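Local coordinates for protein shikimate dehydrogenase (NADP(+)) (Listeria monocytogenes, PDB 3TNL) that probably catalyses the reversible NADPH-linked reduction of 3-dehydroshikimate to shikimate, the fourth step of the seven-step pathway to chorismate and the aromatic amino acids, at residues L286-A294 against M305-L314. Sequence-based numbering, arbitrary orientation. Where two conformers were deposited one is given.
Sequences LGMMLWQGA and MPVDYIKEIL. With NAD (nicotinamide-adenine-dinucleotide), chain H.
Helices 286-301 and 307-313 form a helical hairpin at the C-terminus of shikimate dehydrogenase; the axes of residues 286-294 and 307-313 approach to 10.5 Å, with their directions 129° apart. The first helix follows strand 281-283, the edge strand of the parallel Rossmann-type sheet, and the second turns back across it. Leu290 sits in the middle of the interface and spreads its two methyls: CD2 slides past Ile310 to meet its CG2 at 3.8 Å, while CD1 lies against the aliphatic stem of Lys311. Met289 extends the apolar seam, its CE touching Leu314 CD1; its side chain also touches Tyr264, a residue predicted to bind shikimate.

Val307 is wedged between Ala294 and Trp291. Its CG2 rests on Ala294 CB at 3.7 Å and makes a CH-pi contact over the indole, 3.8 Å from the centroid of the Trp291 six-membered ring and 13° off the normal. Trp291 also makes a cation-pi contact with Arg143. Met305 closes the turn end: its chain runs extended to SD and then bends at chi3 (-66°), which lays CE 3.6 Å from Gly293 O.

The other side of helix 286-301 faces the cofactor: Met288 lies along the nicotinamide end of NAD, its CE 3.8 Å from NAD C4N. One helix thus carries both the hairpin packing and part of the dinucleotide pocket. A water bridges helix 286-301 to the loop residue Met305, donating to Ala294 O at 2.8 Å and accepting from Met305 N at 2.9 Å.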
ATOM      1  N   LEU B 286      20.780  14.517  12.108  1.00 17.12           N
ATOM      2  CA  LEU B 286      19.744  14.895  11.098  1.00 17.05           C
ATOM      3  C   LEU B 286      20.184  14.534   9.678  1.00 17.96           C
ATOM      4  O   LEU B 286      19.426  13.924   8.925  1.00 18.72           O
ATOM      5  CB  LEU B 286      19.350  16.359  11.184  1.00 18.22           C
ATOM      6  CG  LEU B 286      18.179  16.751  10.266  1.00 24.07           C
ATOM      7  CD1 LEU B 286      16.897  16.037  10.650  1.00 27.43           C
ATOM      8  CD2 LEU B 286      17.979  18.243  10.323  1.00 25.33           C
ATOM      9  N   GLY B 287      21.426  14.832   9.350  1.00 17.66           N
ATOM     10  CA  GLY B 287      21.980  14.492   8.027  1.00 18.47           C
ATOM     11  C   GLY B 287      21.954  12.981   7.770  1.00 18.74           C
ATOM     12  O   GLY B 287      21.600  12.534   6.650  1.00 18.11           O
ATOM     13  N   MET B 288      22.288  12.180   8.779  1.00 18.85           N
ATOM     14  CA  MET B 288      22.249  10.743   8.662  1.00 18.46           C
ATOM     15  C   MET B 288      20.845  10.287   8.258  1.00 19.10           C
ATOM     16  O   MET B 288      20.670   9.417   7.379  1.00 19.53           O
ATOM     17  CB  MET B 288      22.627  10.086   9.983  1.00 17.12           C
ATOM     18  CG  MET B 288      22.476   8.592   9.997  1.00 18.32           C
ATOM     19  SD  MET B 288      23.072   7.847  11.541  1.00 21.35           S
ATOM     20  CE  MET B 288      22.799   6.109  11.280  1.00 24.73           C
ATOM     21  N   MET B 289      19.844  10.869   8.905  1.00 16.70           N
ATOM     22  CA  MET B 289      18.449  10.530   8.630  1.00 18.24           C
ATOM     23  C   MET B 289      18.075  10.879   7.188  1.00 19.03           C
ATOM     24  O   MET B 289      17.474  10.053   6.478  1.00 18.91           O
ATOM     25  CB  MET B 289      17.526  11.199   9.652  1.00 18.43           C
ATOM     26  CG  MET B 289      16.048  10.909   9.490  1.00 21.76           C
ATOM     27  SD  MET B 289      15.262  11.986   8.261  1.00 26.86           S
ATOM     28  CE  MET B 289      13.554  11.397   8.317  1.00 28.40           C
ATOM     29  N   LEU B 290      18.455  12.079   6.757  1.00 17.29           N
ATOM     30  CA  LEU B 290      18.110  12.544   5.427  1.00 17.50           C
ATOM     31  C   LEU B 290      18.799  11.747   4.331  1.00 18.19           C
ATOM     32  O   LEU B 290      18.153  11.361   3.359  1.00 17.60           O
ATOM     33  CB  LEU B 290      18.465  14.010   5.296  1.00 19.43           C
ATOM     34  CG  LEU B 290      17.559  14.934   6.101  1.00 20.67           C
ATOM     35  CD1 LEU B 290      18.224  16.277   6.165  1.00 22.81           C
ATOM     36  CD2 LEU B 290      16.150  15.036   5.517  1.00 22.95           C
ATOM     37  N   TRP B 291      20.095  11.488   4.504  1.00 18.36           N
ATOM     38  CA  TRP B 291      20.870  10.829   3.457  1.00 16.46           C
ATOM     39  C   TRP B 291      20.607   9.354   3.365  1.00 17.44           C
ATOM     40  O   TRP B 291      20.765   8.773   2.291  1.00 18.46           O
ATOM     41  CB  TRP B 291      22.362  11.170   3.544  1.00 15.66           C
ATOM     42  CG  TRP B 291      22.603  12.614   3.172  1.00 16.43           C
ATOM     43  CD1 TRP B 291      22.845  13.660   4.016  1.00 19.00           C
ATOM     44  CD2 TRP B 291      22.568  13.163   1.849  1.00 19.34           C
ATOM     45  NE1 TRP B 291      22.973  14.829   3.296  1.00 19.48           N
ATOM     46  CE2 TRP B 291      22.809  14.547   1.965  1.00 19.98           C
ATOM     47  CE3 TRP B 291      22.361  12.615   0.578  1.00 20.37           C
ATOM     48  CZ2 TRP B 291      22.856  15.387   0.862  1.00 22.15           C
ATOM     49  CZ3 TRP B 291      22.420  13.449  -0.522  1.00 22.87           C
ATOM     50  CH2 TRP B 291      22.652  14.834  -0.373  1.00 22.46           C
ATOM     51  N   GLN B 292      20.203   8.741   4.457  1.00 16.61           N
ATOM     52  CA  GLN B 292      19.831   7.321   4.348  1.00 16.34           C
ATOM     53  C   GLN B 292      18.520   7.223   3.517  1.00 17.28           C
ATOM     54  O   GLN B 292      18.318   6.301   2.725  1.00 17.51           O
ATOM     55  CB  GLN B 292      19.729   6.604   5.695  1.00 21.89           C
ATOM     56  CG  GLN B 292      18.532   6.837   6.520  1.00 23.95           C
ATOM     57  CD  GLN B 292      18.595   6.024   7.829  1.00 28.28           C
ATOM     58  OE1 GLN B 292      19.256   6.419   8.780  1.00 33.57           O
ATOM     59  NE2 GLN B 292      17.922   4.887   7.854  1.00 24.62           N
ATOM     60  N   GLY B 293      17.629   8.181   3.729  1.00 17.30           N
ATOM     61  CA  GLY B 293      16.397   8.288   2.949  1.00 17.37           C
ATOM     62  C   GLY B 293      16.692   8.566   1.466  1.00 16.41           C
ATOM     63  O   GLY B 293      16.101   7.952   0.560  1.00 17.13           O
ATOM     64  N   ALA B 294      17.653   9.446   1.195  1.00 16.46           N
ATOM     65  CA  ALA B 294      18.046   9.769  -0.191  1.00 16.84           C
ATOM     66  C   ALA B 294      18.591   8.537  -0.907  1.00 17.54           C
ATOM     67  O   ALA B 294      18.309   8.300  -2.108  1.00 17.69           O
ATOM     68  CB  ALA B 294      19.074  10.905  -0.222  1.00 17.70           C
ATOM     69  N   MET B 305      16.742  12.324  -4.785  1.00 22.75           N
ATOM     70  CA  MET B 305      15.863  13.012  -3.818  1.00 22.46           C
ATOM     71  C   MET B 305      16.339  14.433  -3.596  1.00 25.79           C
ATOM     72  O   MET B 305      17.526  14.640  -3.475  1.00 26.72           O
ATOM     73  CB  MET B 305      15.874  12.298  -2.439  1.00 22.19           C
ATOM     74  CG  MET B 305      15.194  13.109  -1.297  1.00 25.95           C
ATOM     75  SD  MET B 305      15.267  12.389   0.391  1.00 33.49           S
ATOM     76  CE  MET B 305      14.329  11.083   0.035  1.00 22.86           C
ATOM     77  N   PRO B 306      15.406  15.403  -3.513  1.00 24.80           N
ATOM     78  CA  PRO B 306      15.779  16.822  -3.254  1.00 27.03           C
ATOM     79  C   PRO B 306      15.940  17.031  -1.736  1.00 26.49           C
ATOM     80  O   PRO B 306      15.005  17.470  -1.066  1.00 27.00           O
ATOM     81  CB  PRO B 306      14.588  17.589  -3.813  1.00 29.61           C
ATOM     82  CG  PRO B 306      13.442  16.657  -3.658  1.00 28.45           C
ATOM     83  CD  PRO B 306      13.974  15.270  -3.835  1.00 27.20           C
ATOM     84  N   VAL B 307      17.134  16.712  -1.216  1.00 25.24           N
ATOM     85  CA  VAL B 307      17.390  16.697   0.222  1.00 26.07           C
ATOM     86  C   VAL B 307      17.199  18.039   0.932  1.00 27.24           C
ATOM     87  O   VAL B 307      16.636  18.100   2.030  1.00 27.35           O
ATOM     88  CB  VAL B 307      18.805  16.077   0.547  1.00 24.80           C
ATOM     89  CG1 VAL B 307      19.170  16.322   2.019  1.00 26.46           C
ATOM     90  CG2 VAL B 307      18.847  14.575   0.203  1.00 27.55           C
ATOM     91  N   ASP B 308      17.679  19.110   0.311  0.50 28.98           N
ATOM     92  CA  ASP B 308      17.537  20.440   0.885  0.50 30.04           C
ATOM     93  C   ASP B 308      16.057  20.804   1.013  0.50 29.53           C
ATOM     94  O   ASP B 308      15.630  21.378   2.020  0.50 29.26           O
ATOM     95  CB  ASP B 308      18.263  21.464   0.020  0.50 30.92           C
ATOM     96  CG  ASP B 308      19.764  21.200  -0.072  0.50 33.81           C
ATOM     97  OD1 ASP B 308      20.295  20.439   0.762  0.50 38.55           O
ATOM     98  OD2 ASP B 308      20.415  21.767  -0.977  0.50 36.07           O
ATOM     99  N   TYR B 309      15.276  20.449  -0.006  1.00 29.51           N
ATOM    100  CA  TYR B 309      13.838  20.710  -0.005  1.00 28.72           C
ATOM    101  C   TYR B 309      13.197  19.950   1.155  1.00 26.58           C
ATOM    102  O   TYR B 309      12.425  20.523   1.911  1.00 25.08           O
ATOM    103  CB  TYR B 309      13.206  20.343  -1.354  1.00 28.17           C
ATOM    104  CG  TYR B 309      11.691  20.368  -1.354  1.00 27.88           C
ATOM    105  CD1 TYR B 309      10.952  19.192  -1.130  1.00 26.91           C
ATOM    106  CD2 TYR B 309      10.994  21.555  -1.557  1.00 28.98           C
ATOM    107  CE1 TYR B 309       9.564  19.202  -1.120  1.00 28.95           C
ATOM    108  CE2 TYR B 309       9.598  21.579  -1.549  1.00 28.87           C
ATOM    109  CZ  TYR B 309       8.894  20.400  -1.322  1.00 29.59           C
ATOM    110  OH  TYR B 309       7.525  20.418  -1.317  1.00 30.96           O
ATOM    111  N   ILE B 310      13.535  18.662   1.307  1.00 24.39           N
ATOM    112  CA  ILE B 310      12.989  17.861   2.394  1.00 25.30           C
ATOM    113  C   ILE B 310      13.397  18.409   3.775  1.00 25.51           C
ATOM    114  O   ILE B 310      12.576  18.483   4.695  1.00 27.11           O
ATOM    115  CB  ILE B 310      13.394  16.354   2.234  1.00 24.31           C
ATOM    116  CG1 ILE B 310      12.780  15.781   0.949  1.00 26.18           C
ATOM    117  CG2 ILE B 310      12.980  15.516   3.456  1.00 27.55           C
ATOM    118  CD1 ILE B 310      11.223  15.909   0.847  1.00 22.11           C
ATOM    119  N   LYS B 311      14.656  18.789   3.927  1.00 26.31           N
ATOM    120  CA  LYS B 311      15.108  19.324   5.202  1.00 27.77           C
ATOM    121  C   LYS B 311      14.282  20.545   5.586  1.00 28.92           C
ATOM    122  O   LYS B 311      13.907  20.708   6.740  1.00 28.08           O
ATOM    123  CB  LYS B 311      16.591  19.711   5.151  1.00 28.78           C
ATOM    124  CG  LYS B 311      17.133  20.200   6.486  1.00 31.23           C
ATOM    125  CD  LYS B 311      18.657  20.346   6.488  1.00 37.17           C
ATOM    126  CE  LYS B 311      19.138  21.418   5.536  1.00 43.46           C
ATOM    127  NZ  LYS B 311      20.620  21.598   5.625  1.00 48.65           N
ATOM    128  N   GLU B 312      13.994  21.399   4.609  1.00 30.25           N
ATOM    129  CA  GLU B 312      13.200  22.600   4.865  1.00 32.87           C
ATOM    130  C   GLU B 312      11.739  22.298   5.256  1.00 33.76           C
ATOM    131  O   GLU B 312      11.168  22.997   6.093  1.00 34.69           O
ATOM    132  CB  GLU B 312      13.250  23.550   3.662  1.00 34.24           C
ATOM    133  CG  GLU B 312      12.462  24.865   3.847  1.00 40.70           C
ATOM    134  CD  GLU B 312      12.966  25.761   5.003  1.00 50.27           C
ATOM    135  OE1 GLU B 312      14.116  25.587   5.478  1.00 55.66           O
ATOM    136  OE2 GLU B 312      12.203  26.668   5.418  1.00 55.44           O
ATOM    137  N   ILE B 313      11.129  21.282   4.653  0.50 34.01           N
ATOM    138  CA  ILE B 313       9.740  20.957   5.003  0.50 34.78           C
ATOM    139  C   ILE B 313       9.650  20.245   6.356  0.50 35.07           C
ATOM    140  O   ILE B 313       8.631  20.342   7.027  0.50 35.29           O
ATOM    141  CB  ILE B 313       8.984  20.186   3.883  0.50 34.50           C
ATOM    142  CG1 ILE B 313       9.623  18.831   3.592  0.50 34.82           C
ATOM    143  CG2 ILE B 313       8.912  21.019   2.623  0.50 36.01           C
ATOM    144  CD1 ILE B 313       9.358  17.779   4.658  0.50 33.95           C
ATOM    145  N   LEU B 314      10.714  19.549   6.766  1.00 35.67           N
ATOM    146  CA  LEU B 314      10.728  18.886   8.077  1.00 38.97           C
ATOM    147  C   LEU B 314      11.116  19.834   9.230  1.00 42.66           C
ATOM    148  O   LEU B 314      11.257  19.391  10.362  1.00 43.93           O
ATOM    149  CB  LEU B 314      11.674  17.677   8.078  1.00 38.36           C
ATOM    150  CG  LEU B 314      11.327  16.490   7.177  1.00 40.49           C
ATOM    151  CD1 LEU B 314      12.416  15.430   7.321  1.00 42.98           C
ATOM    152  CD2 LEU B 314       9.951  15.896   7.492  1.00 39.85           C
TER
HETATM  153  PA  NAD H 292      20.127  -0.362  19.830  1.00 22.52           P
HETATM  154  O1A NAD H 292      19.029  -0.673  20.844  1.00 24.66           O
HETATM  155  O2A NAD H 292      20.310  -1.306  18.656  1.00 22.59           O
HETATM  156  O5B NAD H 292      21.519  -0.141  20.629  1.00 21.80           O
HETATM  157  C5B NAD H 292      21.634   0.602  21.843  1.00 17.88           C
HETATM  158  C4B NAD H 292      23.108   0.932  22.104  1.00 17.10           C
HETATM  159  O4B NAD H 292      23.193   1.873  23.186  1.00 17.55           O
HETATM  160  C3B NAD H 292      23.890  -0.263  22.613  1.00 15.74           C
HETATM  161  O3B NAD H 292      25.268  -0.107  22.190  1.00 17.42           O
HETATM  162  C2B NAD H 292      23.828  -0.158  24.119  1.00 15.14           C
HETATM  163  O2B NAD H 292      24.939  -0.754  24.774  1.00 17.21           O
HETATM  164  C1B NAD H 292      23.869   1.345  24.307  1.00 15.64           C
HETATM  165  N9A NAD H 292      23.276   1.882  25.537  1.00 16.50           N
HETATM  166  C8A NAD H 292      21.949   1.999  25.779  1.00 20.22           C
HETATM  167  N7A NAD H 292      21.765   2.599  26.974  1.00 19.27           N
HETATM  168  C5A NAD H 292      22.971   2.895  27.520  1.00 15.99           C
HETATM  169  C6A NAD H 292      23.447   3.488  28.672  1.00 15.09           C
HETATM  170  N6A NAD H 292      22.598   3.966  29.588  1.00 18.64           N
HETATM  171  N1A NAD H 292      24.776   3.643  28.855  1.00 16.37           N
HETATM  172  C2A NAD H 292      25.661   3.175  27.941  1.00 16.11           C
HETATM  173  N3A NAD H 292      25.277   2.578  26.789  1.00 15.96           N
HETATM  174  C4A NAD H 292      23.957   2.423  26.540  1.00 15.85           C
HETATM  175  O3  NAD H 292      19.828   1.126  19.327  1.00 22.21           O
HETATM  176  PN  NAD H 292      20.104   1.744  17.869  1.00 23.05           P
HETATM  177  O1N NAD H 292      18.995   1.410  16.901  1.00 27.63           O
HETATM  178  O2N NAD H 292      21.561   1.495  17.477  1.00 22.44           O
HETATM  179  O5D NAD H 292      19.907   3.325  18.108  1.00 25.20           O
HETATM  180  C5D NAD H 292      20.810   4.004  18.973  1.00 25.94           C
HETATM  181  C4D NAD H 292      20.531   5.477  18.745  1.00 25.71           C
HETATM  182  O4D NAD H 292      20.700   5.782  17.349  1.00 30.32           O
HETATM  183  C3D NAD H 292      19.092   5.831  19.087  1.00 30.50           C
HETATM  184  O3D NAD H 292      19.097   7.015  19.889  1.00 34.67           O
HETATM  185  C2D NAD H 292      18.429   6.081  17.742  1.00 31.18           C
HETATM  186  O2D NAD H 292      17.315   6.998  17.823  1.00 32.23           O
HETATM  187  C1D NAD H 292      19.600   6.603  16.919  1.00 30.00           C
HETATM  188  N1N NAD H 292      19.496   6.449  15.466  1.00 31.14           N
HETATM  189  C2N NAD H 292      19.575   7.537  14.676  1.00 30.79           C
HETATM  190  C3N NAD H 292      19.501   7.419  13.292  1.00 28.23           C
HETATM  191  C7N NAD H 292      19.588   8.608  12.392  1.00 31.70           C
HETATM  192  O7N NAD H 292      19.132   8.452  11.260  1.00 33.03           O
HETATM  193  N7N NAD H 292      20.172   9.746  12.823  1.00 23.40           N
HETATM  194  C4N NAD H 292      19.337   6.146  12.723  1.00 30.95           C
HETATM  195  C5N NAD H 292      19.263   5.037  13.560  1.00 30.35           C
HETATM  196  C6N NAD H 292      19.340   5.210  14.941  1.00 31.03           C
HETATM  197  O   HOH W   1      18.704  10.394  -3.926  1.00 25.51           O